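Side-chain contacts in aminodeoxyfutalosine deaminase (Deinococcus radiodurans, PDB 2IMR), which uses one zinc ion per subunit to deaminate aminodeoxyfutalosine to futalosine in menaquinone biosynthesis: residues V90-P95 against V382-A387; D310-V315 against W339-A344. One frame throughout, in Å; residues are numbered along the deposited sequence.

Contact 1: residues V90-P95 against V382-A387; sequences VIAPPP and VLVRAA
V90 and V384 meet tip to tip, with CG2 of V90 4.0 Å from CG2 of V384. The other two methyls also pair, CG1 of V90 lying 4.1 Å from CG1 of V384. In both valines CG1 stands anti to the backbone N (chi1 180° in V90, 176° in V384), which turns both methyls of each fork to the partner. CG1 of V384 is shared, since CB of A92 also touches it at 4.1 Å.

One helical turn on, P95 lies against A387. The ring carbon CB of P95 is 3.9 Å from CB of A387, and CA of P95 comes to 3.7 Å from the carbonyl O of A387. The two backbones are closest here, with CA of P95 5.2 Å from CA of A387. No hydrogen bond joins the segments; the side chains meet by apolar packing alone.

Backbone bonds hold the extended segment in place: V90 pairs with W414, I91 with V45 and Y47, and A92 with F412. A387 is bonded through its backbone to V96. Helix 380-395 packs on strands 90-91 and 45-47 of a short sheet: V384 also touches V45 and Y47, while A387 rests on V368 of helix 365-374.

Contact 2: residues D310-V315 against W339-A344; sequences DDIARV and WPAFAA
I312 and F342 form a CH-pi contact. CG1 of I312 sits over one face of the phenyl ring, 4.2 Å from the ring centroid of F342 and 21° off the ring normal. It is shifted toward the rim, so its nearest ring atom is CZ of F342 at 3.9 Å. The two side chains cross obliquely. The torsion of I312 explains the placing: CG1 lies beside the backbone N and anti to the carbonyl carbon (chi1 -66°), which carries the branch out over the ring.

Apolar packing continues at the end of the same branch. CD1 of I312 reaches CB of A341 at 3.8 Å and also comes to 4.1 Å from CE2 of F342. I312 therefore bridges two successive residues of the facing helix. With an alanine at I312, this ring face would probably lose its CH-pi partner and a gap would open beside the A341 methyl.

No hydrogen bond crosses between the helices. On helix 309-318, R314 NE forms a salt bridge to D310 OD2 of 2.8 Å, one turn back; this bond is bent, at 139° at the hydrogen. R314 NH1 has a second acidic partner in D290. D311 is fixed by T284 and by the backbone N of T308.

F337 stacks on the F342 ring. This is helix-to-helix packing between outer helices of the amidohydrolase TIM barrel; 309-318 is the crossover helix joining parallel strands 300-303 and 322-324.

Contact 2 falls within the chain interval spanned by contact 1: 90-95 comes first, then 310-315, 339-344 and finally 382-387. The centres of the two contacts are about 21 Å apart, yet they meet directly through W339. Its indole packs against helix 380-395, with CZ2 of W339 3.4 Å from CB of A386 and CZ3 of W339 3.5 Å from CD2 of L383. W339 also touches V349 and L351 of barrel strand 349-351. Contact 1 ties helix 380-395 to the small sheet containing strand 90-91, whereas contact 2 joins two barrel helices. Together they form a continuous line of packing from that sheet to the outer barrel helices.

Contact 1: residues V90-P95 against V382-A387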
loop_
_atom_site.group_PDB
_atom_site.type_symbol
_atom_site.label_atom_id
_atom_site.label_comp_id
_atom_site.label_asym_id
_atom_site.label_seq_id
_atom_site.Cartn_x
_atom_site.Cartn_y
_atom_site.Cartn_z
ATOM N N VAL A 90 12.988 -2.128 -16.770
ATOM C CA VAL A 90 11.764 -1.357 -16.810
ATOM C C VAL A 90 11.852 0.110 -17.193
ATOM O O VAL A 90 12.732 0.846 -16.738
ATOM C CB VAL A 90 11.047 -1.424 -15.432
ATOM C CG1 VAL A 90 9.763 -0.610 -15.464
ATOM C CG2 VAL A 90 10.771 -2.881 -15.061
ATOM N N ILE A 91 10.921 0.519 -18.045
ATOM C CA ILE A 91 10.795 1.909 -18.445
ATOM C C ILE A 91 9.346 2.235 -18.127
ATOM O O ILE A 91 8.430 1.649 -18.714
ATOM C CB ILE A 91 11.042 2.137 -19.948
ATOM C CG1 ILE A 91 12.521 1.913 -20.273
ATOM C CG2 ILE A 91 10.636 3.553 -20.314
ATOM C CD1 ILE A 91 12.878 2.145 -21.729
ATOM N N ALA A 92 9.140 3.149 -17.184
ATOM C CA ALA A 92 7.795 3.534 -16.772
ATOM C C ALA A 92 7.841 4.707 -15.808
ATOM O O ALA A 92 8.896 5.030 -15.258
ATOM C CB ALA A 92 7.093 2.342 -16.104
ATOM N N PRO A 93 6.695 5.372 -15.593
ATOM C CA PRO A 93 6.677 6.505 -14.670
ATOM C C PRO A 93 7.137 6.003 -13.304
ATOM O O PRO A 93 7.107 4.797 -13.047
ATOM C CB PRO A 93 5.206 6.918 -14.664
ATOM C CG PRO A 93 4.752 6.551 -16.049
ATOM C CD PRO A 93 5.383 5.199 -16.243
ATOM N N PRO A 94 7.587 6.910 -12.419
ATOM C CA PRO A 94 8.029 6.459 -11.097
ATOM C C PRO A 94 6.874 5.751 -10.393
ATOM O O PRO A 94 5.737 6.223 -10.426
ATOM C CB PRO A 94 8.438 7.758 -10.406
ATOM C CG PRO A 94 7.594 8.794 -11.090
ATOM C CD PRO A 94 7.672 8.374 -12.530
ATOM N N PRO A 95 7.151 4.610 -9.749
ATOM C CA PRO A 95 6.097 3.864 -9.056
ATOM C C PRO A 95 5.544 4.537 -7.809
ATOM O O PRO A 95 6.206 5.350 -7.167
ATOM C CB PRO A 95 6.774 2.537 -8.741
ATOM C CG PRO A 95 8.187 2.963 -8.454
ATOM C CD PRO A 95 8.461 3.954 -9.572
ATOM N N VAL A 382 1.989 -7.238 -15.354
ATOM C CA VAL A 382 1.011 -7.035 -14.293
ATOM C C VAL A 382 1.663 -6.350 -13.091
ATOM O O VAL A 382 1.051 -5.501 -12.441
ATOM C CB VAL A 382 0.407 -8.389 -13.845
ATOM C CG1 VAL A 382 -0.429 -8.208 -12.588
ATOM C CG2 VAL A 382 -0.440 -8.968 -14.968
ATOM N N LEU A 383 2.906 -6.721 -12.806
ATOM C CA LEU A 383 3.637 -6.155 -11.677
ATOM C C LEU A 383 3.912 -4.673 -11.870
ATOM O O LEU A 383 3.681 -3.865 -10.969
ATOM C CB LEU A 383 4.960 -6.904 -11.477
ATOM C CG LEU A 383 4.852 -8.417 -11.280
ATOM C CD1 LEU A 383 6.242 -9.028 -11.178
ATOM C CD2 LEU A 383 4.046 -8.711 -10.018
ATOM N N VAL A 384 4.401 -4.311 -13.052
ATOM C CA VAL A 384 4.705 -2.918 -13.337
ATOM C C VAL A 384 3.448 -2.057 -13.363
ATOM O O VAL A 384 3.424 -0.969 -12.790
ATOM C CB VAL A 384 5.482 -2.795 -14.665
ATOM C CG1 VAL A 384 5.719 -1.336 -15.014
ATOM C CG2 VAL A 384 6.809 -3.522 -14.533
ATOM N N ARG A 385 2.394 -2.544 -14.012
ATOM C CA ARG A 385 1.151 -1.784 -14.058
ATOM C C ARG A 385 0.643 -1.545 -12.638
ATOM O O ARG A 385 0.165 -0.462 -12.310
ATOM C CB ARG A 385 0.086 -2.537 -14.862
ATOM C CG ARG A 385 -1.276 -1.879 -14.783
ATOM C CD ARG A 385 -2.394 -2.826 -15.180
ATOM N NE ARG A 385 -3.658 -2.399 -14.586
ATOM C CZ ARG A 385 -4.224 -1.216 -14.803
ATOM N NH1 ARG A 385 -3.642 -0.340 -15.611
ATOM N NH2 ARG A 385 -5.363 -0.901 -14.197
ATOM N N ALA A 386 0.747 -2.564 -11.792
ATOM C CA ALA A 386 0.299 -2.444 -10.411
ATOM C C ALA A 386 1.102 -1.379 -9.668
ATOM O O ALA A 386 0.540 -0.539 -8.967
ATOM C CB ALA A 386 0.437 -3.788 -9.697
ATOM N N ALA A 387 2.421 -1.419 -9.830
ATOM C CA ALA A 387 3.296 -0.469 -9.157
ATOM C C ALA A 387 2.957 0.973 -9.498
ATOM O O ALA A 387 2.979 1.849 -8.631
ATOM C CB ALA A 387 4.756 -0.755 -9.512
#

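Contact 2: residues D310-V315 against W339-A344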
loop_
_atom_site.group_PDB
_atom_site.type_symbol
_atom_site.label_atom_id
_atom_site.label_comp_id
_atom_site.label_asym_id
_atom_site.label_seq_id
_atom_site.Cartn_x
_atom_site.Cartn_y
_atom_site.Cartn_z
ATOM N N ASP A 310 -13.284 -17.801 -0.675
ATOM C CA ASP A 310 -14.505 -17.051 -0.417
ATOM C C ASP A 310 -14.171 -15.609 -0.032
ATOM O O ASP A 310 -14.872 -14.685 -0.431
ATOM C CB ASP A 310 -15.319 -17.708 0.697
ATOM C CG ASP A 310 -16.673 -17.053 0.878
ATOM O OD1 ASP A 310 -17.522 -17.167 -0.035
ATOM O OD2 ASP A 310 -16.889 -16.412 1.928
ATOM N N ASP A 311 -13.110 -15.411 0.747
ATOM C CA ASP A 311 -12.728 -14.049 1.124
ATOM C C ASP A 311 -12.452 -13.254 -0.153
ATOM O O ASP A 311 -12.910 -12.127 -0.305
ATOM C CB ASP A 311 -11.462 -14.023 1.997
ATOM C CG ASP A 311 -11.672 -14.617 3.380
ATOM O OD1 ASP A 311 -12.814 -14.595 3.895
ATOM O OD2 ASP A 311 -10.674 -15.092 3.966
ATOM N N ILE A 312 -11.695 -13.850 -1.070
ATOM C CA ILE A 312 -11.359 -13.185 -2.324
ATOM C C ILE A 312 -12.616 -12.802 -3.103
ATOM O O ILE A 312 -12.698 -11.709 -3.654
ATOM C CB ILE A 312 -10.436 -14.081 -3.188
ATOM C CG1 ILE A 312 -9.093 -14.253 -2.472
ATOM C CG2 ILE A 312 -10.217 -13.451 -4.567
ATOM C CD1 ILE A 312 -8.171 -15.273 -3.098
ATOM N N ALA A 313 -13.603 -13.695 -3.124
ATOM C CA ALA A 313 -14.858 -13.428 -3.822
ATOM C C ALA A 313 -15.579 -12.239 -3.186
ATOM O O ALA A 313 -16.142 -11.396 -3.887
ATOM C CB ALA A 313 -15.752 -14.672 -3.789
ATOM N N ARG A 314 -15.551 -12.160 -1.856
ATOM C CA ARG A 314 -16.204 -11.055 -1.154
ATOM C C ARG A 314 -15.525 -9.725 -1.484
ATOM O O ARG A 314 -16.188 -8.702 -1.666
ATOM C CB ARG A 314 -16.175 -11.293 0.364
ATOM C CG ARG A 314 -16.993 -12.489 0.831
ATOM C CD ARG A 314 -16.818 -12.731 2.328
ATOM N NE ARG A 314 -17.632 -13.844 2.821
ATOM C CZ ARG A 314 -18.927 -13.761 3.121
ATOM N NH1 ARG A 314 -19.578 -12.616 2.985
ATOM N NH2 ARG A 314 -19.571 -14.829 3.567
ATOM N N VAL A 315 -14.198 -9.745 -1.555
ATOM C CA VAL A 315 -13.428 -8.546 -1.872
ATOM C C VAL A 315 -13.735 -8.069 -3.288
ATOM O O VAL A 315 -13.926 -6.876 -3.531
ATOM C CB VAL A 315 -11.905 -8.823 -1.740
ATOM C CG1 VAL A 315 -11.100 -7.644 -2.269
ATOM C CG2 VAL A 315 -11.564 -9.091 -0.287
ATOM N N TRP A 339 -1.101 -13.307 -5.286
ATOM C CA TRP A 339 -1.393 -12.365 -6.355
ATOM C C TRP A 339 -2.146 -13.022 -7.515
ATOM O O TRP A 339 -3.147 -12.488 -7.993
ATOM C CB TRP A 339 -0.102 -11.723 -6.875
ATOM C CG TRP A 339 -0.327 -10.442 -7.633
ATOM C CD1 TRP A 339 -1.336 -10.171 -8.515
ATOM C CD2 TRP A 339 0.509 -9.279 -7.612
ATOM N NE1 TRP A 339 -1.177 -8.914 -9.047
ATOM C CE2 TRP A 339 -0.053 -8.345 -8.509
ATOM C CE3 TRP A 339 1.681 -8.938 -6.923
ATOM C CZ2 TRP A 339 0.517 -7.088 -8.737
ATOM C CZ3 TRP A 339 2.251 -7.690 -7.148
ATOM C CH2 TRP A 339 1.667 -6.779 -8.049
ATOM N N PRO A 340 -1.678 -14.187 -7.987
ATOM C CA PRO A 340 -2.416 -14.797 -9.100
ATOM C C PRO A 340 -3.905 -15.019 -8.827
ATOM O O PRO A 340 -4.738 -14.837 -9.722
ATOM C CB PRO A 340 -1.650 -16.096 -9.374
ATOM C CG PRO A 340 -0.836 -16.327 -8.132
ATOM C CD PRO A 340 -0.462 -14.952 -7.670
ATOM N N ALA A 341 -4.244 -15.389 -7.594
ATOM C CA ALA A 341 -5.640 -15.618 -7.227
ATOM C C ALA A 341 -6.428 -14.306 -7.260
ATOM O O ALA A 341 -7.557 -14.261 -7.747
ATOM C CB ALA A 341 -5.721 -16.250 -5.840
ATOM N N PHE A 342 -5.829 -13.238 -6.741
ATOM C CA PHE A 342 -6.485 -11.937 -6.730
ATOM C C PHE A 342 -6.623 -11.383 -8.147
ATOM O O PHE A 342 -7.645 -10.787 -8.497
ATOM C CB PHE A 342 -5.699 -10.959 -5.851
ATOM C CG PHE A 342 -6.040 -11.053 -4.385
ATOM C CD1 PHE A 342 -7.019 -10.229 -3.832
ATOM C CD2 PHE A 342 -5.397 -11.971 -3.562
ATOM C CE1 PHE A 342 -7.352 -10.320 -2.473
ATOM C CE2 PHE A 342 -5.721 -12.071 -2.204
ATOM C CZ PHE A 342 -6.700 -11.243 -1.660
ATOM N N ALA A 343 -5.592 -11.585 -8.959
ATOM C CA ALA A 343 -5.606 -11.113 -10.338
ATOM C C ALA A 343 -6.719 -11.819 -11.112
ATOM O O ALA A 343 -7.480 -11.187 -11.844
ATOM C CB ALA A 343 -4.264 -11.384 -10.989
ATOM N N ALA A 344 -6.809 -13.134 -10.941
ATOM C CA ALA A 344 -7.830 -13.926 -11.618
ATOM C C ALA A 344 -9.234 -13.477 -11.208
ATOM O O ALA A 344 -10.163 -13.515 -12.014
ATOM C CB ALA A 344 -7.635 -15.402 -11.303
#